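Local coordinates for VWFA domain-containing protein (Alicyclobacillus acidocaldarius subsp. acidocaldarius, PDB 3RAG) that is of unknown function but probably binds metal through its von Willebrand factor A fold, whose ion site holds sodium here, at residues V15-C20 with I177-K182; D149-V154 with L206-G211. One frame throughout, in Å; residues are numbered along the deposited sequence.

Contact 1. Residues V15-C20 with I177-K182; sequences VITDGC and IAFPGK. With NA (sodium ion), chain C.
Val15 and Thr17 face Phe179 across the width of one intervening strand: the CA atoms of Thr17 and Phe179 lie 9.6 Å apart, two strand spacings, because strand 135-142 runs between the parallel strands 10-17 and 172-179. The Phe179 ring bridges that width. Its CG sits between the backbone N and the carbonyl carbon (chi1 62°), and from there the ring reaches over strand 135-142, touching Cys140 and Asp142, while Thr214 and Ala217 of helix 214-232 also pack on it. Its far corner, CZ, meets Val15 CG1 at 4.0 Å, the two side chains crossing at about a right angle. The methyl is placed by a chi1 of 178°, which sets CG1 opposite the backbone N. CZ also passes Thr17 OG1 at 4.4 Å, obliquely to the ring; the main partner of that hydroxyl is Asp142 OD2. Gly19 N adds only a weak bond to Thr17 OG1, 3.5 Å long. These strand ends lie at the C-terminal edge of the parallel strands in a von Willebrand factor A domain, where the sequence Thr17-Asp18-Gly19 and the serines Ser144 and Ser146 match the metal-ion-dependent adhesion site (MIDAS). The TDG strand precedes the DxSxS strand here, the reverse of the usual order and consistent with a circular permutation. Asp18 OD1 binds the sodium ion at 2.4 Å; Ser144, Ser146 and two waters complete the site, the nearer water O lying 2.5 Å from the ion. Asp142 is second shell, accepting bonds from Thr17 OG1 and Asp18 N and so fixing the turn that carries the carboxylate. At Gly19 the backbone angles would jam any CB against the carbonyl O of Asp18. After Phe179 a cis peptide leads into Pro180 and turns the chain away.

Contact 2. Residues D149-V154 with L206-G211; sequences DKIPTV and LVARGG
Ile151 reaches from near the start of helix 151-165 to the loop that follows helix 199-205, and both its branches carry the contact. The apolar touches come first: CG2 lies 4.0 Å from Leu206 CB, the two side chains crossing obliquely, and CD1 rests 3.8 Å from Ala208 CB, a side chain about 9 Å from the sodium ion. With CG2 anti to the backbone N, CG1 extends away from the carbonyl carbon (chi1 -79°) and carries CD1 between these two residues. The same CD1 packs at 3.7 Å against Leu206 O, a van der Waals contact with the backbone. Leu206 continues inward onto Leu141 of strand 135-142, where Val154 also packs. An alanine in place of Ile151 would keep neither branch, and is likely to leave Ala208 CB without its methyl neighbour and open a gap beside Leu206. Polar groups turn elsewhere: Val154 N bonds to Lys150 O at 3.0 Å within residues 149-154, and Arg209 NH2 bonds to Gly183 O. With aliphatic groups of Ile151 meeting side chains and backbone of the loop, and no polar pair bridging the two, the join depends on shape and burial.

Both contacts are buried and lie at the metal-bearing rim of the fold, their centres about 9 Å apart, but they join different elements. Contact 1 spans the sheet, linking two strands over the one between them, and adds ion coordination to a small aromatic contact. Contact 2, farther from the chain's centre, sets a helix start against a loop by aliphatic packing on side chains and a backbone carbonyl, with more exposed neighbours around it. They meet directly: Lys150 NZ forms a 2.7 Å salt bridge with Asp18 OD2, the oxygen not used on sodium, and Pro180 CD packs 3.2 Å from Gly211 O. Helix 151-165 is followed in the chain by strand 172-179.

Contact 1. Residues V15-C20 with I177-K182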
loop_
_atom_site.group_PDB
_atom_site.type_symbol
_atom_site.label_atom_id
_atom_site.label_comp_id
_atom_site.label_asym_id
_atom_site.label_seq_id
_atom_site.Cartn_x
_atom_site.Cartn_y
_atom_site.Cartn_z
ATOM N N VAL A 15 3.430 1.684 -2.940
ATOM C CA VAL A 15 4.188 2.105 -4.110
ATOM C C VAL A 15 5.499 1.321 -4.129
ATOM O O VAL A 15 6.214 1.304 -3.128
ATOM C CB VAL A 15 4.520 3.599 -4.022
ATOM C CG1 VAL A 15 5.353 4.029 -5.241
ATOM C CG2 VAL A 15 3.207 4.419 -3.921
ATOM N N ILE A 16 5.818 0.708 -5.266
ATOM C CA ILE A 16 7.083 -0.008 -5.436
ATOM C C ILE A 16 7.858 0.678 -6.559
ATOM O O ILE A 16 7.369 0.767 -7.703
ATOM C CB ILE A 16 6.857 -1.508 -5.739
ATOM C CG1 ILE A 16 6.052 -2.147 -4.586
ATOM C CG2 ILE A 16 8.206 -2.200 -5.934
ATOM C CD1 ILE A 16 5.693 -3.632 -4.789
ATOM N N THR A 17 9.058 1.166 -6.260
ATOM C CA THR A 17 9.679 2.121 -7.168
ATOM C C THR A 17 11.196 2.025 -7.108
ATOM O O THR A 17 11.748 1.568 -6.100
ATOM C CB THR A 17 9.193 3.574 -6.796
ATOM O OG1 THR A 17 9.685 4.525 -7.736
ATOM C CG2 THR A 17 9.697 3.982 -5.371
ATOM N N ASP A 18 11.878 2.446 -8.170
ATOM C CA ASP A 18 13.348 2.498 -8.117
ATOM C C ASP A 18 13.933 3.908 -8.171
ATOM O O ASP A 18 15.098 4.098 -8.556
ATOM C CB ASP A 18 14.017 1.555 -9.144
ATOM C CG ASP A 18 13.890 2.050 -10.567
ATOM O OD1 ASP A 18 13.058 2.946 -10.802
ATOM O OD2 ASP A 18 14.581 1.515 -11.460
ATOM N N GLY A 19 13.141 4.906 -7.777
ATOM C CA GLY A 19 13.704 6.235 -7.606
ATOM C C GLY A 19 12.668 7.340 -7.610
ATOM O O GLY A 19 11.554 7.139 -8.088
ATOM N N CYS A 20 13.057 8.520 -7.136
ATOM C CA CYS A 20 12.137 9.644 -6.990
ATOM C C CYS A 20 11.459 10.062 -8.296
ATOM O O CYS A 20 12.012 9.898 -9.386
ATOM C CB CYS A 20 12.872 10.844 -6.415
ATOM S SG CYS A 20 14.343 11.276 -7.364
ATOM N N ILE A 177 -1.902 -0.797 -10.444
ATOM C CA ILE A 177 -1.666 0.155 -11.502
ATOM C C ILE A 177 -0.189 0.288 -11.766
ATOM O O ILE A 177 0.643 0.013 -10.895
ATOM C CB ILE A 177 -2.277 1.536 -11.218
ATOM C CG1 ILE A 177 -1.614 2.197 -10.049
ATOM C CG2 ILE A 177 -3.764 1.446 -10.925
ATOM C CD1 ILE A 177 -2.349 3.488 -9.665
ATOM N N ALA A 178 0.129 0.686 -12.990
ATOM C CA ALA A 178 1.493 0.955 -13.413
ATOM C C ALA A 178 1.638 2.445 -13.720
ATOM O O ALA A 178 0.697 3.090 -14.168
ATOM C CB ALA A 178 1.813 0.163 -14.676
ATOM N N PHE A 179 2.828 2.980 -13.481
ATOM C CA PHE A 179 3.138 4.348 -13.840
ATOM C C PHE A 179 4.553 4.381 -14.392
ATOM O O PHE A 179 5.476 3.856 -13.777
ATOM C CB PHE A 179 2.959 5.324 -12.650
ATOM C CG PHE A 179 3.858 5.055 -11.458
ATOM C CD1 PHE A 179 4.984 5.843 -11.245
ATOM C CD2 PHE A 179 3.564 4.047 -10.542
ATOM C CE1 PHE A 179 5.806 5.634 -10.150
ATOM C CE2 PHE A 179 4.393 3.822 -9.406
ATOM C CZ PHE A 179 5.510 4.619 -9.212
ATOM N N PRO A 180 4.732 4.988 -15.565
ATOM C CA PRO A 180 3.734 5.714 -16.367
ATOM C C PRO A 180 2.778 4.791 -17.143
ATOM O O PRO A 180 2.881 3.572 -17.050
ATOM C CB PRO A 180 4.601 6.498 -17.358
ATOM C CG PRO A 180 5.819 5.644 -17.541
ATOM C CD PRO A 180 6.065 4.974 -16.207
ATOM N N GLY A 181 1.851 5.385 -17.888
ATOM C CA GLY A 181 0.841 4.617 -18.618
ATOM C C GLY A 181 1.222 4.331 -20.055
ATOM O O GLY A 181 2.338 4.651 -20.477
ATOM N N LYS A 182 0.304 3.722 -20.805
ATOM C CA LYS A 182 0.566 3.383 -22.204
ATOM C C LYS A 182 0.676 4.651 -23.021
ATOM O O LYS A 182 -0.010 5.640 -22.743
ATOM C CB LYS A 182 -0.582 2.529 -22.781
ATOM C CG LYS A 182 -0.977 1.337 -21.924
ATOM C CD LYS A 182 -2.191 0.603 -22.494
ATOM C CE LYS A 182 -2.691 -0.465 -21.529
ATOM N NZ LYS A 182 -3.824 -1.251 -22.083
HETATM NA NA NA C . 13.273 4.781 -12.383
HETATM O O HOH W 1 11.487 5.723 -10.905
HETATM O O HOH W 2 14.575 7.309 -12.151
#

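Contact 2. Residues D149-V154 with L206-G211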
loop_
_atom_site.group_PDB
_atom_site.type_symbol
_atom_site.label_atom_id
_atom_site.label_comp_id
_atom_site.label_asym_id
_atom_site.label_seq_id
_atom_site.Cartn_x
_atom_site.Cartn_y
_atom_site.Cartn_z
ATOM N N ASP A 149 14.891 -4.374 -15.520
ATOM C CA ASP A 149 15.454 -5.598 -14.961
ATOM C C ASP A 149 14.908 -5.961 -13.583
ATOM O O ASP A 149 15.259 -6.988 -13.036
ATOM C CB ASP A 149 16.951 -5.488 -14.860
ATOM C CG ASP A 149 17.622 -5.632 -16.198
ATOM O OD1 ASP A 149 17.087 -6.351 -17.089
ATOM O OD2 ASP A 149 18.680 -5.005 -16.341
ATOM N N LYS A 150 14.078 -5.093 -13.017
ATOM C CA LYS A 150 13.506 -5.355 -11.700
ATOM C C LYS A 150 12.112 -5.901 -11.867
ATOM O O LYS A 150 11.587 -6.554 -10.978
ATOM C CB LYS A 150 13.464 -4.062 -10.887
ATOM C CG LYS A 150 14.887 -3.491 -10.672
ATOM C CD LYS A 150 14.888 -2.049 -10.204
ATOM C CE LYS A 150 16.311 -1.498 -10.195
ATOM N NZ LYS A 150 16.531 -0.390 -11.180
ATOM N N ILE A 151 11.514 -5.638 -13.025
ATOM C CA ILE A 151 10.109 -6.011 -13.257
ATOM C C ILE A 151 9.794 -7.508 -13.057
ATOM O O ILE A 151 8.807 -7.841 -12.412
ATOM C CB ILE A 151 9.575 -5.472 -14.629
ATOM C CG1 ILE A 151 9.224 -3.978 -14.510
ATOM C CG2 ILE A 151 8.297 -6.240 -15.055
ATOM C CD1 ILE A 151 8.922 -3.322 -15.900
ATOM N N PRO A 152 10.645 -8.414 -13.570
ATOM C CA PRO A 152 10.275 -9.812 -13.334
ATOM C C PRO A 152 10.198 -10.168 -11.846
ATOM O O PRO A 152 9.313 -10.917 -11.440
ATOM C CB PRO A 152 11.394 -10.597 -14.050
ATOM C CG PRO A 152 11.809 -9.646 -15.200
ATOM C CD PRO A 152 11.778 -8.283 -14.511
ATOM N N THR A 153 11.091 -9.620 -11.037
ATOM C CA THR A 153 11.060 -9.917 -9.602
ATOM C C THR A 153 9.842 -9.290 -8.967
ATOM O O THR A 153 9.192 -9.885 -8.102
ATOM C CB THR A 153 12.353 -9.422 -8.935
ATOM O OG1 THR A 153 13.434 -10.164 -9.502
ATOM C CG2 THR A 153 12.322 -9.641 -7.393
ATOM N N VAL A 154 9.522 -8.082 -9.408
ATOM C CA VAL A 154 8.354 -7.370 -8.898
ATOM C C VAL A 154 7.060 -8.110 -9.223
ATOM O O VAL A 154 6.178 -8.240 -8.368
ATOM C CB VAL A 154 8.330 -5.921 -9.420
ATOM C CG1 VAL A 154 6.996 -5.227 -9.091
ATOM C CG2 VAL A 154 9.493 -5.138 -8.814
ATOM N N LEU A 206 3.198 -4.505 -17.742
ATOM C CA LEU A 206 4.355 -3.866 -17.123
ATOM C C LEU A 206 5.503 -3.730 -18.111
ATOM O O LEU A 206 6.363 -4.602 -18.243
ATOM C CB LEU A 206 4.786 -4.597 -15.828
ATOM C CG LEU A 206 3.700 -4.766 -14.768
ATOM C CD1 LEU A 206 4.294 -5.474 -13.538
ATOM C CD2 LEU A 206 3.129 -3.411 -14.353
ATOM N N VAL A 207 5.496 -2.619 -18.837
ATOM C CA VAL A 207 6.521 -2.351 -19.835
ATOM C C VAL A 207 7.384 -1.211 -19.336
ATOM O O VAL A 207 6.872 -0.152 -18.984
ATOM C CB VAL A 207 5.893 -1.950 -21.179
ATOM C CG1 VAL A 207 6.942 -1.950 -22.275
ATOM C CG2 VAL A 207 4.745 -2.881 -21.526
ATOM N N ALA A 208 8.695 -1.417 -19.313
ATOM C CA ALA A 208 9.583 -0.395 -18.789
ATOM C C ALA A 208 9.958 0.620 -19.854
ATOM O O ALA A 208 10.726 0.334 -20.770
ATOM C CB ALA A 208 10.832 -1.032 -18.205
ATOM N N ARG A 209 9.393 1.811 -19.716
ATOM C CA ARG A 209 9.673 2.920 -20.609
ATOM C C ARG A 209 9.266 4.219 -19.933
ATOM O O ARG A 209 8.431 4.219 -19.033
ATOM C CB ARG A 209 8.913 2.749 -21.924
ATOM C CG ARG A 209 7.415 2.582 -21.751
ATOM C CD ARG A 209 6.732 2.297 -23.079
ATOM N NE ARG A 209 6.594 3.501 -23.892
ATOM C CZ ARG A 209 5.614 4.389 -23.754
ATOM N NH1 ARG A 209 4.681 4.209 -22.830
ATOM N NH2 ARG A 209 5.566 5.455 -24.540
ATOM N N GLY A 210 9.835 5.328 -20.385
ATOM C CA GLY A 210 9.471 6.628 -19.858
ATOM C C GLY A 210 10.069 7.011 -18.520
ATOM O O GLY A 210 10.968 6.351 -18.002
ATOM N N GLY A 211 9.546 8.098 -17.966
ATOM C CA GLY A 211 10.005 8.638 -16.695
ATOM C C GLY A 211 9.113 8.130 -15.585
ATOM O O GLY A 211 8.427 7.116 -15.745
#